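Local coordinates for protein N-acetylmuramoyl-l-alanine amidase (Bartonella henselae, PDB 3NE8) that probably cleaves the amide bond between N-acetylmuramic acid and L-alanine in peptidoglycan as a zinc-dependent amidase, remodelling the cell wall during division, at residues T140-F151 with K180-L188. Numbering follows the deposited sequence. Where two conformers were deposited one is given.
Sequences TRRETHAFSINF and KAPDVPSVL. With GOL (glycerol), chain I; GOL (glycerol), chain G.
Thr144 OG1 is gripped from several directions: Pro182 O of the loop lies 2.7 Å away from it, and O2 of the chain I glycerol, probably from the crystallisation liquor like its chain G counterpart, donates to Thr144 OG1 at 2.6 Å, joined by O3 of the same molecule. CG2 of Thr144, anti to its backbone N, is directed at the end of the loop and rests 3.5 Å from Val184 O. Pro182 O also receives a CA-H...O contact from Arg141 CA, with 147° at the hydrogen. One turn along the helix face, Ser186 N donates to Ser148 OG at 2.9 Å and a fairly straight 160°, tying the first residue of the strand to the helix. That hydroxyl stands anti to its own carbonyl carbon, placing it near Thr144 O of the preceding turn as well.

Apolar contacts accompany these bonds. Pro185 CG packs 3.5 Å from Phe147 CB, while the Phe147 ring turns off toward helix 206-227. Farther on, Val187 meets the edge of the Phe151 ring, with Phe151 CD2 3.8 Å from Val187 CG2. At the other end Arg141 CG lies 3.6 Å from Pro182 CB, while the Arg141 guanidinium pairs with Asp138 through NH1 and binds the chain G glycerol through NH2.

A helix thus packs on a central strand of the alpha/beta amidase domain: the axes of helix 140-151 and strand 186-188 approach to 7.7 Å at 42°. The Val187 side chain is about 14 Å from the zinc ion, so the contact is away from the metal site. Strand 186-190 sits inside the mixed sheet, between strands 77-82 and 94-99; helix 206-227 flanks Phe147, Phe151 and Pro185, and a second subunit contacts Arg142 and His145.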
loop_
_atom_site.group_PDB
_atom_site.type_symbol
_atom_site.label_atom_id
_atom_site.label_comp_id
_atom_site.label_asym_id
_atom_site.label_seq_id
_atom_site.Cartn_x
_atom_site.Cartn_y
_atom_site.Cartn_z
ATOM N N THR A 140 7.625 -12.788 -7.865
ATOM C CA THR A 140 6.258 -12.435 -8.244
ATOM C C THR A 140 5.324 -12.638 -7.064
ATOM O O THR A 140 4.450 -11.809 -6.785
ATOM C CB THR A 140 5.776 -13.298 -9.419
ATOM O OG1 THR A 140 6.624 -13.076 -10.552
ATOM C CG2 THR A 140 4.330 -12.960 -9.793
ATOM N N ARG A 141 5.523 -13.749 -6.368
ATOM C CA ARG A 141 4.755 -14.059 -5.178
ATOM C C ARG A 141 4.888 -12.973 -4.117
ATOM O O ARG A 141 3.923 -12.621 -3.455
ATOM C CB ARG A 141 5.193 -15.408 -4.601
ATOM C CG ARG A 141 4.747 -16.592 -5.441
ATOM C CD ARG A 141 5.288 -17.899 -4.882
ATOM N NE ARG A 141 4.791 -18.158 -3.538
ATOM C CZ ARG A 141 5.550 -18.575 -2.530
ATOM N NH1 ARG A 141 6.848 -18.782 -2.715
ATOM N NH2 ARG A 141 5.012 -18.785 -1.336
ATOM N N ARG A 142 6.102 -12.461 -3.938
ATOM C CA ARG A 142 6.347 -11.458 -2.905
ATOM C C ARG A 142 5.626 -10.156 -3.249
ATOM O O ARG A 142 5.018 -9.512 -2.393
ATOM C CB ARG A 142 7.855 -11.242 -2.726
ATOM C CG ARG A 142 8.251 -10.425 -1.493
ATOM C CD ARG A 142 9.768 -10.337 -1.363
ATOM N NE ARG A 142 10.354 -9.634 -2.499
ATOM C CZ ARG A 142 11.622 -9.737 -2.885
ATOM N NH1 ARG A 142 12.473 -10.524 -2.230
ATOM N NH2 ARG A 142 12.042 -9.050 -3.938
ATOM N N GLU A 143 5.674 -9.794 -4.521
ATOM C CA GLU A 143 4.972 -8.623 -5.010
ATOM C C GLU A 143 3.459 -8.776 -4.831
ATOM O O GLU A 143 2.772 -7.876 -4.344
ATOM C CB GLU A 143 5.305 -8.441 -6.483
ATOM C CG GLU A 143 4.933 -7.104 -7.049
ATOM C CD GLU A 143 5.227 -7.028 -8.524
ATOM O OE1 GLU A 143 5.155 -8.078 -9.200
ATOM O OE2 GLU A 143 5.534 -5.925 -9.009
ATOM N N THR A 144 2.937 -9.923 -5.237
ATOM C CA THR A 144 1.525 -10.222 -5.061
ATOM C C THR A 144 1.109 -10.103 -3.609
ATOM O O THR A 144 0.054 -9.550 -3.293
ATOM C CB THR A 144 1.215 -11.630 -5.593
ATOM O OG1 THR A 144 1.422 -11.620 -7.010
ATOM C CG2 THR A 144 -0.213 -12.063 -5.274
ATOM N N HIS A 145 1.942 -10.613 -2.709
ATOM C CA HIS A 145 1.598 -10.583 -1.301
ATOM C C HIS A 145 1.521 -9.151 -0.766
ATOM O O HIS A 145 0.646 -8.819 0.029
ATOM C CB HIS A 145 2.593 -11.414 -0.499
ATOM C CG HIS A 145 2.100 -11.755 0.864
ATOM N ND1 HIS A 145 2.815 -11.488 2.007
ATOM C CD2 HIS A 145 0.942 -12.333 1.266
ATOM C CE1 HIS A 145 2.124 -11.893 3.058
ATOM N NE2 HIS A 145 0.983 -12.407 2.636
ATOM N N ALA A 146 2.442 -8.305 -1.202
ATOM C CA ALA A 146 2.400 -6.899 -0.810
ATOM C C ALA A 146 1.053 -6.284 -1.187
ATOM O O ALA A 146 0.457 -5.545 -0.409
ATOM C CB ALA A 146 3.543 -6.122 -1.444
ATOM N N PHE A 147 0.553 -6.619 -2.377
ATOM C CA PHE A 147 -0.742 -6.115 -2.820
ATOM C C PHE A 147 -1.888 -6.695 -1.998
ATOM O O PHE A 147 -2.802 -5.972 -1.627
ATOM C CB PHE A 147 -0.960 -6.394 -4.309
ATOM C CG PHE A 147 -0.158 -5.508 -5.214
ATOM C CD1 PHE A 147 -0.149 -4.134 -5.027
ATOM C CD2 PHE A 147 0.573 -6.037 -6.263
ATOM C CE1 PHE A 147 0.588 -3.311 -5.869
ATOM C CE2 PHE A 147 1.302 -5.222 -7.117
ATOM C CZ PHE A 147 1.314 -3.853 -6.912
ATOM N N SER A 148 -1.835 -7.995 -1.702
ATOM C CA SER A 148 -2.881 -8.618 -0.886
ATOM C C SER A 148 -3.005 -7.943 0.471
ATOM O O SER A 148 -4.106 -7.662 0.954
ATOM C CB SER A 148 -2.592 -10.102 -0.685
ATOM O OG SER A 148 -2.510 -10.766 -1.939
ATOM N N ILE A 149 -1.861 -7.705 1.100
ATOM C CA ILE A 149 -1.774 -7.045 2.405
ATOM C C ILE A 149 -2.345 -5.624 2.332
ATOM O O ILE A 149 -3.109 -5.186 3.195
ATOM C CB ILE A 149 -0.292 -6.983 2.899
ATOM C CG1 ILE A 149 0.264 -8.382 3.210
ATOM C CG2 ILE A 149 -0.160 -6.095 4.129
ATOM C CD1 ILE A 149 -0.450 -9.101 4.336
ATOM N N ASN A 150 -1.924 -4.897 1.302
ATOM C CA ASN A 150 -2.407 -3.539 1.107
ATOM C C ASN A 150 -3.925 -3.516 1.007
ATOM O O ASN A 150 -4.592 -2.713 1.662
ATOM C CB ASN A 150 -1.784 -2.922 -0.145
ATOM C CG ASN A 150 -2.346 -1.559 -0.449
ATOM O OD1 ASN A 150 -3.337 -1.431 -1.142
ATOM N ND2 ASN A 150 -1.717 -0.524 0.087
ATOM N N PHE A 151 -4.488 -4.404 0.190
ATOM C CA PHE A 151 -5.929 -4.426 0.051
ATOM C C PHE A 151 -6.617 -4.799 1.362
ATOM O O PHE A 151 -7.612 -4.179 1.753
ATOM C CB PHE A 151 -6.360 -5.361 -1.075
ATOM C CG PHE A 151 -7.848 -5.371 -1.296
ATOM C CD1 PHE A 151 -8.495 -4.223 -1.715
ATOM C CD2 PHE A 151 -8.606 -6.503 -1.024
ATOM C CE1 PHE A 151 -9.872 -4.212 -1.905
ATOM C CE2 PHE A 151 -9.985 -6.495 -1.213
ATOM C CZ PHE A 151 -10.616 -5.344 -1.650
ATOM N N LYS A 180 -3.888 -19.094 -2.951
ATOM C CA LYS A 180 -2.577 -19.509 -3.455
ATOM C C LYS A 180 -2.146 -18.947 -4.812
ATOM O O LYS A 180 -1.058 -19.283 -5.277
ATOM C CB LYS A 180 -2.508 -21.040 -3.524
ATOM C CG LYS A 180 -2.526 -21.734 -2.177
ATOM C CD LYS A 180 -1.130 -21.894 -1.610
ATOM C CE LYS A 180 -1.171 -22.628 -0.281
ATOM N NZ LYS A 180 0.189 -22.880 0.263
ATOM N N ALA A 181 -2.951 -18.108 -5.462
ATOM C CA ALA A 181 -2.513 -17.565 -6.756
ATOM C C ALA A 181 -1.185 -16.817 -6.570
ATOM O O ALA A 181 -1.112 -15.889 -5.767
ATOM C CB ALA A 181 -3.558 -16.622 -7.336
ATOM N N PRO A 182 -0.129 -17.199 -7.308
ATOM C CA PRO A 182 1.146 -16.493 -7.112
ATOM C C PRO A 182 1.143 -15.104 -7.746
ATOM O O PRO A 182 1.990 -14.264 -7.416
ATOM C CB PRO A 182 2.155 -17.388 -7.846
ATOM C CG PRO A 182 1.339 -18.101 -8.881
ATOM C CD PRO A 182 0.013 -18.364 -8.196
ATOM N N ASP A 183 0.184 -14.879 -8.643
ATOM C CA ASP A 183 0.175 -13.725 -9.539
ATOM C C ASP A 183 -1.087 -12.863 -9.458
ATOM O O ASP A 183 -1.255 -11.932 -10.242
ATOM C CB ASP A 183 0.389 -14.182 -10.995
ATOM C CG ASP A 183 -0.655 -15.198 -11.471
ATOM O OD1 ASP A 183 -0.843 -15.301 -12.706
ATOM O OD2 ASP A 183 -1.269 -15.890 -10.639
ATOM N N VAL A 184 -1.973 -13.176 -8.517
ATOM C CA VAL A 184 -3.188 -12.388 -8.332
ATOM C C VAL A 184 -3.341 -12.058 -6.852
ATOM O O VAL A 184 -3.464 -12.963 -6.034
ATOM C CB VAL A 184 -4.459 -13.150 -8.801
ATOM C CG1 VAL A 184 -5.686 -12.277 -8.619
ATOM C CG2 VAL A 184 -4.323 -13.628 -10.237
ATOM N N PRO A 185 -3.336 -10.762 -6.501
ATOM C CA PRO A 185 -3.551 -10.395 -5.096
ATOM C C PRO A 185 -4.866 -11.000 -4.627
ATOM O O PRO A 185 -5.865 -10.888 -5.353
ATOM C CB PRO A 185 -3.624 -8.861 -5.146
ATOM C CG PRO A 185 -2.781 -8.507 -6.340
ATOM C CD PRO A 185 -3.082 -9.586 -7.353
ATOM N N SER A 186 -4.877 -11.627 -3.451
ATOM C CA SER A 186 -6.010 -12.431 -3.002
ATOM C C SER A 186 -6.267 -12.238 -1.523
ATOM O O SER A 186 -5.321 -12.270 -0.711
ATOM C CB SER A 186 -5.730 -13.925 -3.252
ATOM O OG SER A 186 -5.552 -14.211 -4.631
ATOM N N VAL A 187 -7.540 -12.070 -1.163
ATOM C CA VAL A 187 -7.937 -12.063 0.234
ATOM C C VAL A 187 -9.178 -12.919 0.416
ATOM O O VAL A 187 -9.949 -13.137 -0.535
ATOM C CB VAL A 187 -8.222 -10.630 0.770
ATOM C CG1 VAL A 187 -6.998 -9.730 0.616
ATOM C CG2 VAL A 187 -9.448 -10.010 0.095
ATOM N N LEU A 188 -9.389 -13.374 1.644
ATOM C CA LEU A 188 -10.601 -14.075 2.027
ATOM C C LEU A 188 -11.319 -13.211 3.052
ATOM O O LEU A 188 -10.748 -12.852 4.089
ATOM C CB LEU A 188 -10.266 -15.459 2.594
ATOM C CG LEU A 188 -11.447 -16.366 2.953
ATOM C CD1 LEU A 188 -11.049 -17.826 2.804
ATOM C CD2 LEU A 188 -11.991 -16.087 4.341
HETATM C C1 GOL I . 1.813 -10.367 -10.681
HETATM O O1 GOL I . 2.855 -10.645 -11.593
HETATM C C2 GOL I . 2.338 -9.441 -9.589
HETATM O O2 GOL I . 2.909 -10.201 -8.552
HETATM C C3 GOL I . 1.215 -8.564 -9.048
HETATM O O3 GOL I . 0.083 -9.357 -8.762
HETATM C C1 GOL G . 2.128 -16.887 -1.845
HETATM O O1 GOL G . 1.894 -18.272 -1.703
HETATM C C2 GOL G . 0.906 -16.244 -2.482
HETATM O O2 GOL G . 0.227 -17.203 -3.262
HETATM C C3 GOL G . 1.329 -15.065 -3.351
HETATM O O3 GOL G . 1.498 -13.932 -2.526
#